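Local coordinates for methyltransferase (Pyrococcus horikoshii, PDB 1IXK), which probably transfers a methyl group from S-adenosyl-L-methionine to carbon 5 of cytidine in tRNA, at residues N64-Q69 with T92-T97. Numbering follows the deposited sequence.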
# COMPACT_ATOMS: atom_id res chain seq x y z
N ASN A 64 24.40 -11.22 2.53
CA ASN A 64 24.57 -12.66 2.64
C ASN A 64 25.92 -12.95 3.31
O ASN A 64 26.03 -13.84 4.15
CB ASN A 64 24.54 -13.31 1.26
CG ASN A 64 23.13 -13.57 0.75
OD1 ASN A 64 22.94 -13.89 -0.42
ND2 ASN A 64 22.14 -13.45 1.63
N LYS A 65 26.93 -12.18 2.93
CA LYS A 65 28.27 -12.36 3.49
C LYS A 65 28.28 -12.15 5.00
O LYS A 65 29.10 -12.74 5.71
CB LYS A 65 29.24 -11.37 2.84
CG LYS A 65 30.70 -11.62 3.20
CD LYS A 65 31.44 -10.32 3.46
CE LYS A 65 30.92 -9.64 4.73
NZ LYS A 65 31.65 -8.38 5.03
N LYS A 66 27.37 -11.32 5.50
CA LYS A 66 27.29 -11.04 6.93
C LYS A 66 26.43 -12.02 7.71
O LYS A 66 26.31 -11.92 8.93
CB LYS A 66 26.78 -9.62 7.15
CG LYS A 66 27.66 -8.55 6.54
CD LYS A 66 27.23 -7.16 6.98
CE LYS A 66 28.14 -6.10 6.39
NZ LYS A 66 27.92 -4.78 7.02
N GLY A 67 25.81 -12.98 7.02
CA GLY A 67 25.00 -13.96 7.70
C GLY A 67 23.49 -13.83 7.51
O GLY A 67 22.74 -14.69 7.96
N PHE A 68 23.05 -12.77 6.85
CA PHE A 68 21.62 -12.59 6.61
C PHE A 68 21.14 -13.44 5.45
O PHE A 68 21.87 -13.65 4.47
CB PHE A 68 21.30 -11.12 6.32
CG PHE A 68 21.60 -10.19 7.46
CD1 PHE A 68 22.88 -9.70 7.66
CD2 PHE A 68 20.59 -9.82 8.34
CE1 PHE A 68 23.16 -8.84 8.72
CE2 PHE A 68 20.85 -8.96 9.41
CZ PHE A 68 22.14 -8.48 9.60
N GLN A 69 19.93 -13.96 5.56
CA GLN A 69 19.33 -14.75 4.49
C GLN A 69 17.93 -14.18 4.29
O GLN A 69 17.31 -13.71 5.25
CB GLN A 69 19.28 -16.24 4.86
CG GLN A 69 20.66 -16.82 5.15
CD GLN A 69 20.62 -18.32 5.43
OE1 GLN A 69 19.78 -18.80 6.18
NE2 GLN A 69 21.55 -19.05 4.83
N THR A 92 23.17 -2.66 10.80
CA THR A 92 24.14 -2.83 9.72
C THR A 92 24.50 -1.51 9.05
O THR A 92 23.71 -0.57 9.05
CB THR A 92 23.59 -3.75 8.62
OG1 THR A 92 22.44 -3.14 8.02
CG2 THR A 92 23.21 -5.11 9.19
N PRO A 93 25.71 -1.43 8.48
CA PRO A 93 26.15 -0.21 7.80
C PRO A 93 25.24 0.03 6.59
O PRO A 93 24.99 1.17 6.21
CB PRO A 93 27.58 -0.54 7.38
CG PRO A 93 28.02 -1.52 8.42
CD PRO A 93 26.81 -2.41 8.56
N GLU A 94 24.76 -1.07 6.01
CA GLU A 94 23.87 -1.01 4.86
C GLU A 94 22.65 -0.14 5.18
O GLU A 94 22.28 0.75 4.41
CB GLU A 94 23.38 -2.41 4.48
CG GLU A 94 24.40 -3.31 3.78
CD GLU A 94 25.57 -3.69 4.66
OE1 GLU A 94 25.42 -3.72 5.90
OE2 GLU A 94 26.66 -3.98 4.11
N PHE A 95 22.04 -0.40 6.33
CA PHE A 95 20.87 0.35 6.75
C PHE A 95 21.21 1.77 7.19
O PHE A 95 20.51 2.73 6.84
CB PHE A 95 20.15 -0.38 7.89
CG PHE A 95 19.02 0.41 8.49
CD1 PHE A 95 19.24 1.26 9.58
CD2 PHE A 95 17.74 0.34 7.94
CE1 PHE A 95 18.20 2.02 10.10
CE2 PHE A 95 16.70 1.11 8.46
CZ PHE A 95 16.93 1.95 9.54
N LEU A 96 22.29 1.91 7.94
CA LEU A 96 22.71 3.21 8.44
C LEU A 96 23.20 4.18 7.36
O LEU A 96 23.16 5.39 7.55
CB LEU A 96 23.79 3.03 9.52
CG LEU A 96 23.34 2.29 10.79
CD1 LEU A 96 24.53 2.03 11.69
CD2 LEU A 96 22.29 3.11 11.52
N THR A 97 23.66 3.65 6.23
CA THR A 97 24.14 4.51 5.16
C THR A 97 23.12 4.64 4.02
O THR A 97 23.45 5.12 2.93
CB THR A 97 25.50 4.01 4.59
OG1 THR A 97 25.36 2.69 4.07
CG2 THR A 97 26.55 4.00 5.69
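Lys66 and Glu94 form the salt bridge that links these two segments, their side chains coming from opposite directions. The lysine chain is extended from CG outward, which carries Lys66 NZ 6.3 Å from its own CA to the first turn of helix 93-96. There Lys66 NZ lies 2.9 Å from Glu94 OE1, on the syn lone pair, and makes a weaker bond to OE2 at 3.3 Å. Glu94 is bent at its second torsion (chi2 66°), presenting the carboxylate to the lysine. OE2 also pairs with Arg62, so the carboxylate is gripped by two cations, an arrangement likely to favour its ionised form. Lys66 NZ also comes up close to the proline, 3.0 Å from Pro93 CD, a tight contact.

Beside this polar link, Phe68 reaches across to Thr92, and its CZ comes within 3.6 Å of the methyl CG2, which approaches the ring obliquely. With chi1 at 63°, Thr92 sends CG2 toward the phenylalanine while OG1 caps the helix, accepting from Phe95 N at 3.2 Å; OG1 in turn donates to Ile89 O. Within residues 64-69, Asn64 ND2 donates to Phe68 O at 2.9 Å, tying the last helical turn to the chain that leaves it through the Schellman motif at Gly67.

Phe87 packs edge-to-face with Phe68, and Leu59 and Leu63 of helix 56-65 touch Glu94. The contact thus joins the C-terminal end of helix 56-65 and the turn into edge strand 69-73 to the N-terminus of helix 93-96, which precedes strand 100-102 at the other edge of the four-stranded antiparallel sheet.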